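Local coordinates for salicylate 5-hydroxylase, large oxygenase component (Ralstonia sp., PDB 7C8Z), which catalyses, as the oxygenase component of a multicomponent system, the NADH- and O2-dependent 5-hydroxylation of salicylate to gentisate, at residues A[194-199]-A[203-208]; A[209-214]-A[337-342]. All coordinates share one frame; numbering follows the deposited sequence.

Both contacts use the helix 196-211, and they follow one another along the chain. Their centres lie about 14 Å apart, and both are away from the two iron sites. Contact 1 joins the two parts of this helix to each other across a bend. It is partly buried: two phenylalanines meet inside, while Glu197 and Leu205 lie nearer the surface. Contact 2 joins the end of the helix and the residue after it to strand 338-346 of the catalytic-domain sheet, and all its touching residues are buried. Neither contact has a hydrogen bond between its segments. Contact 1 rests on an aromatic pair, contact 2 on methyl groups and the rim of one ring.

Contact 1: residues A[194-199]-A[203-208]; sequences EPFEEF and TILHYF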
loop_
_atom_site.group_PDB
_atom_site.type_symbol
_atom_site.label_atom_id
_atom_site.label_comp_id
_atom_site.label_asym_id
_atom_site.label_seq_id
_atom_site.Cartn_x
_atom_site.Cartn_y
_atom_site.Cartn_z
ATOM N N GLU A 194 -40.215 -1.169 -7.688
ATOM C CA GLU A 194 -41.178 -2.261 -7.738
ATOM C C GLU A 194 -41.098 -3.058 -6.442
ATOM O O GLU A 194 -40.039 -3.089 -5.802
ATOM C CB GLU A 194 -40.891 -3.157 -8.942
ATOM C CG GLU A 194 -39.422 -3.544 -9.053
ATOM C CD GLU A 194 -39.024 -3.983 -10.447
ATOM O OE1 GLU A 194 -39.737 -4.828 -11.033
ATOM O OE2 GLU A 194 -37.992 -3.484 -10.952
ATOM N N PRO A 195 -42.193 -3.672 -5.995
ATOM C CA PRO A 195 -42.119 -4.528 -4.805
ATOM C C PRO A 195 -41.100 -5.646 -4.983
ATOM O O PRO A 195 -40.767 -6.055 -6.098
ATOM C CB PRO A 195 -43.542 -5.082 -4.671
ATOM C CG PRO A 195 -44.401 -4.099 -5.386
ATOM C CD PRO A 195 -43.570 -3.520 -6.491
ATOM N N PHE A 196 -40.601 -6.134 -3.845
ATOM C CA PHE A 196 -39.553 -7.152 -3.850
ATOM C C PHE A 196 -39.981 -8.391 -4.628
ATOM O O PHE A 196 -39.190 -8.958 -5.398
ATOM C CB PHE A 196 -39.189 -7.511 -2.409
ATOM C CG PHE A 196 -38.067 -8.496 -2.292
ATOM C CD1 PHE A 196 -36.760 -8.116 -2.555
ATOM C CD2 PHE A 196 -38.315 -9.804 -1.907
ATOM C CE1 PHE A 196 -35.723 -9.025 -2.440
ATOM C CE2 PHE A 196 -37.282 -10.718 -1.791
ATOM C CZ PHE A 196 -35.986 -10.329 -2.059
ATOM N N GLU A 197 -41.230 -8.824 -4.437
ATOM C CA GLU A 197 -41.732 -10.016 -5.115
ATOM C C GLU A 197 -41.750 -9.822 -6.628
ATOM O O GLU A 197 -41.306 -10.695 -7.383
ATOM C CB GLU A 197 -43.123 -10.363 -4.585
ATOM C CG GLU A 197 -43.148 -10.717 -3.097
ATOM C CD GLU A 197 -43.123 -9.489 -2.190
ATOM O OE1 GLU A 197 -43.421 -8.381 -2.685
ATOM O OE2 GLU A 197 -42.792 -9.632 -0.989
ATOM N N GLU A 198 -42.257 -8.676 -7.091
ATOM C CA GLU A 198 -42.232 -8.390 -8.522
ATOM C C GLU A 198 -40.816 -8.120 -9.012
ATOM O O GLU A 198 -40.518 -8.337 -10.191
ATOM C CB GLU A 198 -43.137 -7.200 -8.834
ATOM C CG GLU A 198 -44.619 -7.486 -8.651
ATOM C CD GLU A 198 -45.467 -6.238 -8.750
ATOM O OE1 GLU A 198 -46.481 -6.149 -8.025
ATOM O OE2 GLU A 198 -45.119 -5.345 -9.552
ATOM N N PHE A 199 -39.936 -7.648 -8.127
ATOM C CA PHE A 199 -38.536 -7.484 -8.498
ATOM C C PHE A 199 -37.906 -8.829 -8.824
ATOM O O PHE A 199 -37.139 -8.949 -9.787
ATOM C CB PHE A 199 -37.772 -6.787 -7.369
ATOM C CG PHE A 199 -36.329 -6.490 -7.692
ATOM C CD1 PHE A 199 -35.997 -5.549 -8.654
ATOM C CD2 PHE A 199 -35.304 -7.137 -7.016
ATOM C CE1 PHE A 199 -34.670 -5.267 -8.946
ATOM C CE2 PHE A 199 -33.976 -6.858 -7.302
ATOM C CZ PHE A 199 -33.661 -5.922 -8.270
ATOM N N THR A 203 -40.610 -17.153 -10.646
ATOM C CA THR A 203 -39.737 -18.320 -10.710
ATOM C C THR A 203 -38.575 -18.196 -9.736
ATOM O O THR A 203 -38.284 -19.130 -8.981
ATOM C CB THR A 203 -39.203 -18.502 -12.133
ATOM O OG1 THR A 203 -40.287 -18.494 -13.073
ATOM C CG2 THR A 203 -38.428 -19.809 -12.246
ATOM N N ILE A 204 -37.898 -17.048 -9.740
ATOM C CA ILE A 204 -36.777 -16.848 -8.834
ATOM C C ILE A 204 -37.248 -16.673 -7.394
ATOM O O ILE A 204 -36.554 -17.090 -6.456
ATOM C CB ILE A 204 -35.913 -15.680 -9.342
ATOM C CG1 ILE A 204 -35.125 -16.160 -10.553
ATOM C CG2 ILE A 204 -34.955 -15.189 -8.278
ATOM C CD1 ILE A 204 -34.790 -15.099 -11.517
ATOM N N LEU A 205 -38.427 -16.079 -7.181
ATOM C CA LEU A 205 -38.923 -15.991 -5.811
ATOM C C LEU A 205 -39.250 -17.373 -5.257
ATOM O O LEU A 205 -39.162 -17.582 -4.039
ATOM C CB LEU A 205 -40.139 -15.064 -5.720
ATOM C CG LEU A 205 -40.604 -14.886 -4.269
ATOM C CD1 LEU A 205 -40.048 -13.603 -3.674
ATOM C CD2 LEU A 205 -42.122 -14.924 -4.141
ATOM N N HIS A 206 -39.590 -18.335 -6.125
ATOM C CA HIS A 206 -39.784 -19.691 -5.632
ATOM C C HIS A 206 -38.507 -20.234 -4.991
ATOM O O HIS A 206 -38.551 -20.825 -3.908
ATOM C CB HIS A 206 -40.227 -20.616 -6.753
ATOM C CG HIS A 206 -40.050 -22.066 -6.415
ATOM N ND1 HIS A 206 -40.931 -22.753 -5.608
ATOM C CD2 HIS A 206 -39.075 -22.949 -6.743
ATOM C CE1 HIS A 206 -40.520 -24.002 -5.470
ATOM N NE2 HIS A 206 -39.395 -24.148 -6.147
ATOM N N TYR A 207 -37.353 -20.024 -5.626
ATOM C CA TYR A 207 -36.115 -20.552 -5.061
ATOM C C TYR A 207 -35.630 -19.716 -3.880
ATOM O O TYR A 207 -35.086 -20.263 -2.905
ATOM C CB TYR A 207 -35.062 -20.655 -6.163
ATOM C CG TYR A 207 -35.488 -21.640 -7.227
ATOM C CD1 TYR A 207 -35.412 -23.007 -7.001
ATOM C CD2 TYR A 207 -36.012 -21.205 -8.437
ATOM C CE1 TYR A 207 -35.820 -23.912 -7.959
ATOM C CE2 TYR A 207 -36.424 -22.104 -9.401
ATOM C CZ TYR A 207 -36.326 -23.457 -9.156
ATOM O OH TYR A 207 -36.733 -24.359 -10.113
ATOM N N PHE A 208 -35.821 -18.394 -3.952
ATOM C CA PHE A 208 -35.577 -17.531 -2.801
ATOM C C PHE A 208 -36.295 -18.064 -1.570
ATOM O O PHE A 208 -35.681 -18.287 -0.522
ATOM C CB PHE A 208 -36.025 -16.099 -3.111
ATOM C CG PHE A 208 -35.766 -15.120 -1.987
ATOM C CD1 PHE A 208 -36.613 -15.049 -0.887
ATOM C CD2 PHE A 208 -34.677 -14.263 -2.037
ATOM C CE1 PHE A 208 -36.371 -14.152 0.143
ATOM C CE2 PHE A 208 -34.433 -13.362 -1.013
ATOM C CZ PHE A 208 -35.282 -13.307 0.078
#
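Phe196 and Phe208 form a T-shaped pair in which the edge of Phe196 meets the face of Phe208. The ring centroids are 5.2 Å apart and the planes stand at 70°. Phe196 puts its outer end forward, with CZ of Phe196 3.6 Å from CE2 of Phe208. Its CE2 lies over the Phe208 ring, displaced from the centre toward the rim. Both rings leave the backbone with CG anti to the N atom, at chi1 -177° in Phe196 and -178° in Phe208. This sends each ring from its own helical part toward the other.

Leu205 packs beside the pair. Its CD1 reaches 4.2 Å from CA of Glu197 and lies 4.3 Å from CG of the same glutamate. CD1 of Leu205 also comes obliquely to the Phe196 ring, 4.4 Å from CE2 of Phe196. Glu197 thus adds backbone and aliphatic surface to the contact. OE2 of Glu197 forms a long, weak ion pair with Arg181.

The chain shape makes these meetings possible. The CA atoms of Glu197 and Leu205 are 6.6 Å apart, far closer than eight residues could be in a straight helix. The helix therefore bends sharply between the segments, and its first turn lies beside the later part. Pro195 takes the N-cap position, and N of Phe199 bonds to its O.

Further out, Phe196 packs on Phe186 of strand 184-188, and its ring and that of Trp68, just before strand 69-73, meet edge-to-face. Phe208 instead touches Ile326 of the catalytic-domain sheet and the ring of Phe212.

The contact is apolar across its whole width, without a direct hydrogen bond. The bend is thus bridged by dispersion and ring-edge electrostatics, and the aromatic pair continues a cluster of rings reaching both sheets.

Contact 2: residues A[209-214]-A[337-342]; sequences DRVFNG and NSVSTR
Val339 meets Val211 through one methyl from each side. CG2 of Val339 lies 3.8 Å from CG1 of Val211, and the two side chains pass each other in opposite directions. In both valines the touching methyl is anti to the backbone N; for Val211 chi1 is 158°. The CA atoms of this pair are 8.1 Å apart, the nearest across the contact.

Thr341, two residues further along the strand, makes the second touch. Its CG2 methyl approaches the edge of the Phe212 ring near the ring plane, 3.8 Å from CZ. The two side chains cross at about a right angle. The threonine divides its work between its two branches: the methyl packs on Phe212, while OG1 is hydrogen-bonded to the Tyr70 hydroxyl of strand 69-73. That bond gives this buried hydroxyl a partner.

Val211 and Phe212 also pack on each other. CG1 of Val211 lies 3.9 Å above the Phe212 ring, over its centre. The same methyl therefore serves both the ring and Val339. Phe212 is the first residue to leave helical geometry. The contact therefore lies at the C-terminal end of helix 196-211, which packs on the sheet.

Strand 338-346 runs between 330-335 and 352-361 in the antiparallel catalytic-domain sheet. Val339 pairs with Phe359 through backbone bonds, and Thr341 with Thr357. Ile332 of strand 330-335 touches both Val211 and Phe212, so the helix end rests across two neighbouring strands, 330-335 and 338-346.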
loop_
_atom_site.group_PDB
_atom_site.type_symbol
_atom_site.label_atom_id
_atom_site.label_comp_id
_atom_site.label_asym_id
_atom_site.label_seq_id
_atom_site.Cartn_x
_atom_site.Cartn_y
_atom_site.Cartn_z
ATOM N N ASP A 209 -37.614 -18.257 -1.680
ATOM C CA ASP A 209 -38.390 -18.800 -0.571
ATOM C C ASP A 209 -38.004 -20.240 -0.266
ATOM O O ASP A 209 -38.167 -20.698 0.867
ATOM C CB ASP A 209 -39.880 -18.696 -0.887
ATOM C CG ASP A 209 -40.325 -17.265 -1.125
ATOM O OD1 ASP A 209 -39.641 -16.336 -0.643
ATOM O OD2 ASP A 209 -41.358 -17.062 -1.792
ATOM N N ARG A 210 -37.485 -20.959 -1.258
ATOM C CA ARG A 210 -37.036 -22.323 -1.034
ATOM C C ARG A 210 -35.899 -22.362 -0.023
ATOM O O ARG A 210 -35.872 -23.233 0.858
ATOM C CB ARG A 210 -36.604 -22.944 -2.361
ATOM C CG ARG A 210 -35.917 -24.267 -2.203
ATOM C CD ARG A 210 -35.132 -24.632 -3.438
ATOM N NE ARG A 210 -34.536 -25.952 -3.296
ATOM C CZ ARG A 210 -33.253 -26.164 -3.030
ATOM N NH1 ARG A 210 -32.432 -25.136 -2.883
ATOM N NH2 ARG A 210 -32.791 -27.402 -2.913
ATOM N N VAL A 211 -34.964 -21.411 -0.113
ATOM C CA VAL A 211 -33.920 -21.340 0.906
ATOM C C VAL A 211 -34.452 -20.671 2.169
ATOM O O VAL A 211 -34.324 -21.209 3.275
ATOM C CB VAL A 211 -32.686 -20.608 0.347
ATOM C CG1 VAL A 211 -31.844 -20.065 1.478
ATOM C CG2 VAL A 211 -31.855 -21.543 -0.510
ATOM N N PHE A 212 -35.054 -19.491 2.026
ATOM C CA PHE A 212 -35.633 -18.758 3.152
ATOM C C PHE A 212 -37.105 -19.146 3.277
ATOM O O PHE A 212 -38.010 -18.428 2.851
ATOM C CB PHE A 212 -35.463 -17.259 2.954
ATOM C CG PHE A 212 -34.042 -16.832 2.726
ATOM C CD1 PHE A 212 -33.121 -16.853 3.762
ATOM C CD2 PHE A 212 -33.628 -16.398 1.477
ATOM C CE1 PHE A 212 -31.813 -16.456 3.556
ATOM C CE2 PHE A 212 -32.319 -15.996 1.263
ATOM C CZ PHE A 212 -31.412 -16.027 2.301
ATOM N N ASN A 213 -37.345 -20.314 3.875
ATOM C CA ASN A 213 -38.676 -20.906 3.891
ATOM C C ASN A 213 -39.482 -20.544 5.132
ATOM O O ASN A 213 -40.492 -21.198 5.410
ATOM C CB ASN A 213 -38.583 -22.429 3.761
ATOM C CG ASN A 213 -38.011 -23.101 5.006
ATOM O OD1 ASN A 213 -37.596 -22.439 5.961
ATOM N ND2 ASN A 213 -38.007 -24.430 5.004
ATOM N N GLY A 214 -39.075 -19.521 5.872
ATOM C CA GLY A 214 -39.802 -19.081 7.037
ATOM C C GLY A 214 -39.217 -19.532 8.357
ATOM O O GLY A 214 -39.580 -18.971 9.398
ATOM N N ASN A 337 -25.079 -29.179 1.883
ATOM C CA ASN A 337 -25.542 -28.833 3.220
ATOM C C ASN A 337 -25.013 -27.488 3.709
ATOM O O ASN A 337 -25.241 -27.127 4.867
ATOM C CB ASN A 337 -25.179 -29.931 4.212
ATOM C CG ASN A 337 -25.974 -31.202 3.998
ATOM O OD1 ASN A 337 -25.411 -32.295 3.867
ATOM N ND2 ASN A 337 -27.289 -31.063 3.928
ATOM N N SER A 338 -24.321 -26.741 2.857
ATOM C CA SER A 338 -23.858 -25.398 3.169
ATOM C C SER A 338 -24.771 -24.369 2.512
ATOM O O SER A 338 -25.012 -24.412 1.295
ATOM C CB SER A 338 -22.419 -25.198 2.697
ATOM O OG SER A 338 -21.852 -24.040 3.286
ATOM N N VAL A 339 -25.238 -23.417 3.312
ATOM C CA VAL A 339 -26.156 -22.391 2.848
ATOM C C VAL A 339 -25.656 -21.038 3.345
ATOM O O VAL A 339 -25.368 -20.857 4.543
ATOM C CB VAL A 339 -27.615 -22.663 3.274
ATOM C CG1 VAL A 339 -27.748 -22.804 4.772
ATOM C CG2 VAL A 339 -28.539 -21.580 2.738
ATOM N N SER A 340 -25.519 -20.102 2.411
ATOM C CA SER A 340 -24.884 -18.830 2.710
ATOM C C SER A 340 -25.429 -17.767 1.773
ATOM O O SER A 340 -25.999 -18.065 0.722
ATOM C CB SER A 340 -23.359 -18.916 2.577
ATOM O OG SER A 340 -22.973 -18.932 1.213
ATOM N N THR A 341 -25.274 -16.515 2.181
ATOM C CA THR A 341 -25.399 -15.407 1.248
ATOM C C THR A 341 -24.014 -14.833 1.001
ATOM O O THR A 341 -23.134 -14.905 1.859
ATOM C CB THR A 341 -26.362 -14.315 1.742
ATOM O OG1 THR A 341 -25.905 -13.785 2.988
ATOM C CG2 THR A 341 -27.771 -14.867 1.917
ATOM N N ARG A 342 -23.809 -14.333 -0.211
ATOM C CA ARG A 342 -22.533 -13.786 -0.655
ATOM C C ARG A 342 -22.802 -12.388 -1.190
ATOM O O ARG A 342 -23.443 -12.228 -2.237
ATOM C CB ARG A 342 -21.896 -14.669 -1.717
ATOM C CG ARG A 342 -21.885 -16.136 -1.355
ATOM C CD ARG A 342 -21.520 -16.965 -2.560
ATOM N NE ARG A 342 -21.471 -18.385 -2.247
ATOM C CZ ARG A 342 -21.051 -19.309 -3.099
ATOM N NH1 ARG A 342 -20.647 -18.951 -4.312
ATOM N NH2 ARG A 342 -21.030 -20.587 -2.738
#